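LYND (Lyngbya aestuarii, PDB 4V1T) probably acts as a YcaO-family cyclodehydratase that uses ATP and magnesium to turn residues of a peptide substrate into azoline heterocycles. Local coordinates at residues Q177-L182 with G193-P198; C203-H209 with R308-C314. All blocks are in the same frame, centred on the assembly; numbering follows the deposited sequence.

Interaction 1: residues Q177-L182 with G193-P198; sequences QQTWLL and GPVFVP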
# COMPACT_ATOMS: atom_id res chain seq x y z
N GLN B 177 20.97 -22.94 -22.56
CA GLN B 177 19.95 -21.92 -22.80
C GLN B 177 18.55 -22.50 -22.66
O GLN B 177 17.64 -22.19 -23.43
CB GLN B 177 20.16 -21.25 -24.17
CG GLN B 177 21.11 -20.06 -24.11
CD GLN B 177 21.63 -19.64 -25.47
OE1 GLN B 177 22.78 -19.20 -25.59
NE2 GLN B 177 20.80 -19.76 -26.49
N GLN B 178 18.38 -23.35 -21.65
CA GLN B 178 17.10 -23.99 -21.36
C GLN B 178 16.29 -23.13 -20.39
O GLN B 178 16.77 -22.76 -19.32
CB GLN B 178 17.32 -25.39 -20.77
CG GLN B 178 16.06 -26.12 -20.32
CD GLN B 178 15.20 -26.58 -21.47
OE1 GLN B 178 15.67 -27.29 -22.36
NE2 GLN B 178 13.94 -26.18 -21.47
N THR B 179 15.06 -22.82 -20.77
CA THR B 179 14.15 -22.13 -19.89
C THR B 179 13.47 -23.16 -18.98
O THR B 179 13.01 -24.20 -19.44
CB THR B 179 13.09 -21.33 -20.68
OG1 THR B 179 13.72 -20.25 -21.37
CG2 THR B 179 12.03 -20.76 -19.76
N TRP B 180 13.41 -22.87 -17.68
CA TRP B 180 12.83 -23.82 -16.75
C TRP B 180 12.04 -23.12 -15.65
O TRP B 180 12.23 -21.93 -15.39
CB TRP B 180 13.92 -24.70 -16.14
CG TRP B 180 15.05 -23.96 -15.47
CD1 TRP B 180 15.95 -23.13 -16.07
CD2 TRP B 180 15.42 -24.02 -14.08
NE1 TRP B 180 16.85 -22.65 -15.14
CE2 TRP B 180 16.54 -23.19 -13.91
CE3 TRP B 180 14.91 -24.70 -12.96
CZ2 TRP B 180 17.16 -23.00 -12.68
CZ3 TRP B 180 15.53 -24.51 -11.73
CH2 TRP B 180 16.64 -23.67 -11.60
N LEU B 181 11.15 -23.88 -15.01
CA LEU B 181 10.27 -23.39 -13.97
C LEU B 181 10.49 -24.14 -12.65
O LEU B 181 10.70 -25.35 -12.65
CB LEU B 181 8.80 -23.53 -14.40
CG LEU B 181 7.73 -23.39 -13.30
CD1 LEU B 181 7.69 -21.99 -12.76
CD2 LEU B 181 6.37 -23.78 -13.83
N LEU B 182 10.45 -23.41 -11.54
CA LEU B 182 10.55 -24.01 -10.23
C LEU B 182 9.19 -23.96 -9.55
O LEU B 182 8.46 -22.98 -9.67
CB LEU B 182 11.58 -23.30 -9.36
CG LEU B 182 12.86 -24.03 -8.97
CD1 LEU B 182 13.65 -23.17 -8.00
CD2 LEU B 182 12.59 -25.40 -8.38
N GLY B 193 7.08 -20.55 -9.27
CA GLY B 193 7.99 -19.70 -10.02
C GLY B 193 9.34 -19.62 -9.33
O GLY B 193 9.51 -20.18 -8.24
N PRO B 194 10.29 -18.94 -9.94
CA PRO B 194 10.10 -18.26 -11.22
C PRO B 194 10.28 -19.16 -12.42
O PRO B 194 10.68 -20.33 -12.29
CB PRO B 194 11.19 -17.21 -11.21
CG PRO B 194 12.32 -17.90 -10.52
CD PRO B 194 11.68 -18.79 -9.47
N VAL B 195 9.95 -18.62 -13.59
CA VAL B 195 10.47 -19.13 -14.84
C VAL B 195 11.83 -18.48 -15.05
O VAL B 195 11.92 -17.25 -15.15
CB VAL B 195 9.54 -18.80 -16.03
CG1 VAL B 195 10.24 -19.05 -17.36
CG2 VAL B 195 8.26 -19.62 -15.94
N PHE B 196 12.87 -19.30 -15.10
CA PHE B 196 14.22 -18.84 -15.39
C PHE B 196 14.44 -18.83 -16.90
O PHE B 196 14.34 -19.87 -17.55
CB PHE B 196 15.26 -19.75 -14.72
CG PHE B 196 15.16 -19.80 -13.22
CD1 PHE B 196 15.69 -18.79 -12.45
CD2 PHE B 196 14.55 -20.87 -12.59
CE1 PHE B 196 15.61 -18.84 -11.07
CE2 PHE B 196 14.48 -20.94 -11.21
CZ PHE B 196 15.01 -19.92 -10.45
N VAL B 197 14.76 -17.66 -17.44
CA VAL B 197 15.15 -17.52 -18.84
C VAL B 197 16.62 -17.08 -18.90
O VAL B 197 16.91 -15.91 -18.67
CB VAL B 197 14.26 -16.50 -19.58
CG1 VAL B 197 14.58 -16.53 -21.07
CG2 VAL B 197 12.79 -16.79 -19.37
N PRO B 198 17.54 -18.01 -19.20
CA PRO B 198 18.97 -17.70 -19.26
C PRO B 198 19.30 -16.52 -20.17
O PRO B 198 18.93 -16.54 -21.33
CB PRO B 198 19.58 -18.98 -19.82
CG PRO B 198 18.69 -20.05 -19.32
CD PRO B 198 17.30 -19.46 -19.35
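Trp180 and Phe196 face each other as a hydrogen-bonded antiparallel pair, each backbone N bonding the other's carbonyl; the bond from Phe196 N to Trp180 O is the shorter at 2.7 Å. Further along, Leu182 N donates to Pro194 O, and Gly193 N to Leu182 O at 2.8 Å, while Leu181 and Val195 form the non-hydrogen-bonded pair between them.

On one face of the sheet, the six-membered ring of Trp180 and the Phe196 ring make an offset stack, planes at 26° and centroids 4.2 Å apart. Phe196 CB adds a CH-pi contact over the five-membered ring of the indole. Trp180 holds CG between its backbone N and carbonyl carbon (chi1 56°), which swings the indole over Phe196. Leu182 CD1 meets the Phe196 ring at its edge, in plane, and Pro194 CG lies over the rim of the face turned away from the indole.

On the other face the contacts are aliphatic: Leu181 CD1 lies 4.0 Å from Val195 CG2, and Thr179 CG2 presses tightly on Val195 CG1 at 3.4 Å. Helix 250-275 covers this side through Ile264 and Trp267. The whole is an antiparallel beta hairpin, strands 180-184 and 189-196, within a seven-stranded mixed sheet.

Interaction 2: residues C203-H209 with R308-C314; sequences CWDCLAH and RSQCPTC. With ZN (zinc ion), chain K.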
# COMPACT_ATOMS: atom_id res chain seq x y z
N CYS B 203 19.27 -15.97 -12.55
CA CYS B 203 19.44 -17.42 -12.48
C CYS B 203 19.01 -17.91 -11.10
O CYS B 203 18.58 -17.12 -10.24
CB CYS B 203 20.89 -17.78 -12.79
SG CYS B 203 22.12 -17.12 -11.61
N TRP B 204 19.11 -19.21 -10.87
CA TRP B 204 18.77 -19.76 -9.56
C TRP B 204 19.74 -19.27 -8.50
O TRP B 204 19.38 -19.13 -7.33
CB TRP B 204 18.77 -21.29 -9.60
CG TRP B 204 18.66 -21.91 -8.24
CD1 TRP B 204 17.52 -22.21 -7.57
CD2 TRP B 204 19.75 -22.28 -7.40
NE1 TRP B 204 17.83 -22.75 -6.34
CE2 TRP B 204 19.19 -22.81 -6.22
CE3 TRP B 204 21.14 -22.22 -7.52
CZ2 TRP B 204 19.97 -23.29 -5.17
CZ3 TRP B 204 21.92 -22.70 -6.48
CH2 TRP B 204 21.33 -23.22 -5.31
N ASP B 205 20.97 -18.97 -8.91
CA ASP B 205 21.97 -18.46 -8.00
C ASP B 205 21.64 -17.03 -7.55
O ASP B 205 21.92 -16.66 -6.41
CB ASP B 205 23.36 -18.52 -8.64
CG ASP B 205 24.45 -18.86 -7.66
OD1 ASP B 205 24.25 -18.64 -6.45
OD2 ASP B 205 25.50 -19.34 -8.10
N CYS B 206 21.09 -16.23 -8.47
CA CYS B 206 20.58 -14.90 -8.12
C CYS B 206 19.58 -14.99 -6.97
O CYS B 206 19.59 -14.19 -6.04
CB CYS B 206 19.91 -14.22 -9.32
SG CYS B 206 20.99 -13.76 -10.69
N LEU B 207 18.69 -15.98 -7.07
CA LEU B 207 17.67 -16.22 -6.06
C LEU B 207 18.29 -16.79 -4.78
O LEU B 207 18.01 -16.34 -3.67
CB LEU B 207 16.61 -17.18 -6.63
CG LEU B 207 15.55 -17.72 -5.67
CD1 LEU B 207 14.64 -16.61 -5.18
CD2 LEU B 207 14.74 -18.80 -6.34
N ALA B 208 19.16 -17.78 -4.94
CA ALA B 208 19.77 -18.45 -3.80
C ALA B 208 20.47 -17.44 -2.89
O ALA B 208 20.40 -17.55 -1.67
CB ALA B 208 20.74 -19.51 -4.27
N HIS B 209 21.13 -16.46 -3.49
CA HIS B 209 21.87 -15.45 -2.74
C HIS B 209 20.94 -14.65 -1.82
O HIS B 209 21.33 -14.23 -0.75
CB HIS B 209 22.60 -14.51 -3.70
CG HIS B 209 23.58 -13.59 -3.04
ND1 HIS B 209 23.25 -12.32 -2.64
CD2 HIS B 209 24.89 -13.76 -2.73
CE1 HIS B 209 24.32 -11.74 -2.10
NE2 HIS B 209 25.33 -12.60 -2.15
N ARG B 308 20.99 -10.34 -10.84
CA ARG B 308 22.16 -9.68 -10.27
C ARG B 308 23.27 -9.60 -11.31
O ARG B 308 23.73 -10.62 -11.82
CB ARG B 308 22.65 -10.43 -9.02
CG ARG B 308 21.53 -10.69 -8.01
CD ARG B 308 22.05 -11.41 -6.77
NE ARG B 308 22.99 -10.58 -6.02
CZ ARG B 308 24.24 -10.92 -5.70
NH1 ARG B 308 24.73 -12.10 -6.05
NH2 ARG B 308 24.99 -10.07 -5.01
N SER B 309 23.70 -8.39 -11.61
CA SER B 309 24.76 -8.17 -12.62
C SER B 309 26.08 -8.78 -12.18
O SER B 309 26.89 -9.17 -13.02
CB SER B 309 24.96 -6.68 -12.89
OG SER B 309 23.71 -6.03 -13.04
N GLN B 310 26.28 -8.87 -10.87
CA GLN B 310 27.52 -9.38 -10.30
C GLN B 310 27.39 -10.84 -9.89
O GLN B 310 28.19 -11.33 -9.09
CB GLN B 310 27.96 -8.52 -9.11
CG GLN B 310 27.15 -8.68 -7.82
CD GLN B 310 25.90 -7.83 -7.79
OE1 GLN B 310 25.16 -7.74 -8.77
NE2 GLN B 310 25.66 -7.19 -6.65
N CYS B 311 26.41 -11.54 -10.44
CA CYS B 311 26.20 -12.94 -10.08
C CYS B 311 27.41 -13.78 -10.47
O CYS B 311 27.84 -13.75 -11.62
CB CYS B 311 24.96 -13.49 -10.76
SG CYS B 311 24.65 -15.23 -10.36
N PRO B 312 27.97 -14.55 -9.51
CA PRO B 312 29.10 -15.43 -9.84
C PRO B 312 28.80 -16.44 -10.94
O PRO B 312 29.73 -16.93 -11.56
CB PRO B 312 29.38 -16.18 -8.52
CG PRO B 312 28.29 -15.79 -7.57
CD PRO B 312 27.73 -14.49 -8.06
N THR B 313 27.53 -16.75 -11.19
CA THR B 313 27.17 -17.79 -12.14
C THR B 313 26.73 -17.22 -13.50
O THR B 313 27.29 -17.58 -14.52
CB THR B 313 26.03 -18.66 -11.58
OG1 THR B 313 26.38 -19.10 -10.27
CG2 THR B 313 25.76 -19.86 -12.44
N CYS B 314 25.74 -16.33 -13.49
CA CYS B 314 25.17 -15.81 -14.74
C CYS B 314 25.60 -14.37 -15.07
O CYS B 314 25.17 -13.82 -16.08
CB CYS B 314 23.64 -15.89 -14.70
SG CYS B 314 22.85 -14.57 -13.76
ZN ZN K . 22.66 -15.21 -11.56
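Cys206 SG is gripped from several directions: it binds the zinc ion at 2.4 Å, accepts a fairly straight bond from Arg308 N at 3.4 Å (161° at the hydrogen), and takes a weak one from Cys203 N. The zinc has four thiolate ligands, Cys203 and Cys206 from one segment and Cys311 and Cys314 from the other, with Cys203 SG the nearest at 2.0 Å. Cys311 SG accepts from the backbone N of both Thr313 and Cys314, an arrangement that probably spreads the negative charge of the thiolate. Cys203 is the N-cap of the helix and forms a capping box with Cys206, whose N donates weakly to Cys203 SG.

Beside the zinc site, Thr313 OG1 is modelled as donating to Asp205 OD2, but so close that the detail is doubtful. One turn further along the helix, the Arg308 guanidinium lies flat on the His209 ring, planes at 6° and centres 3.7 Å apart, with NH1 over the middle of the imidazole. A bend at chi3 (65°) carries the guanidinium there, after the aliphatic part of the chain has passed alongside Cys206. Arg308 NE forms a salt bridge to Asp724.

The site joins the start of helix 204-213 to the loop between strand 299-304 and helix 319-324, while helix 165-176 borders it through Asn170 on Cys203 and Leu174 on Thr313.

Interactions 1 and 2 follow one another along the chain, their centres about 13 Å apart: the hairpin ends with strand 189-196, and a short link leads into helix 204-213, where the first two zinc ligands lie. They touch directly. Phe196 CE1 packs 3.5 Å from Trp204 N, and Trp180 and Leu182 also meet the Trp204 side chain, so the aromatic face of the hairpin backs the start of the zinc-binding helix. Helix 165-176 borders both. The other two cysteines come about 100 residues later, just beyond strand 299-304, an outermost strand of the sheet that contains the hairpin. The zinc thus ties together, beside this sheet, two parts of the chain that are far apart in sequence.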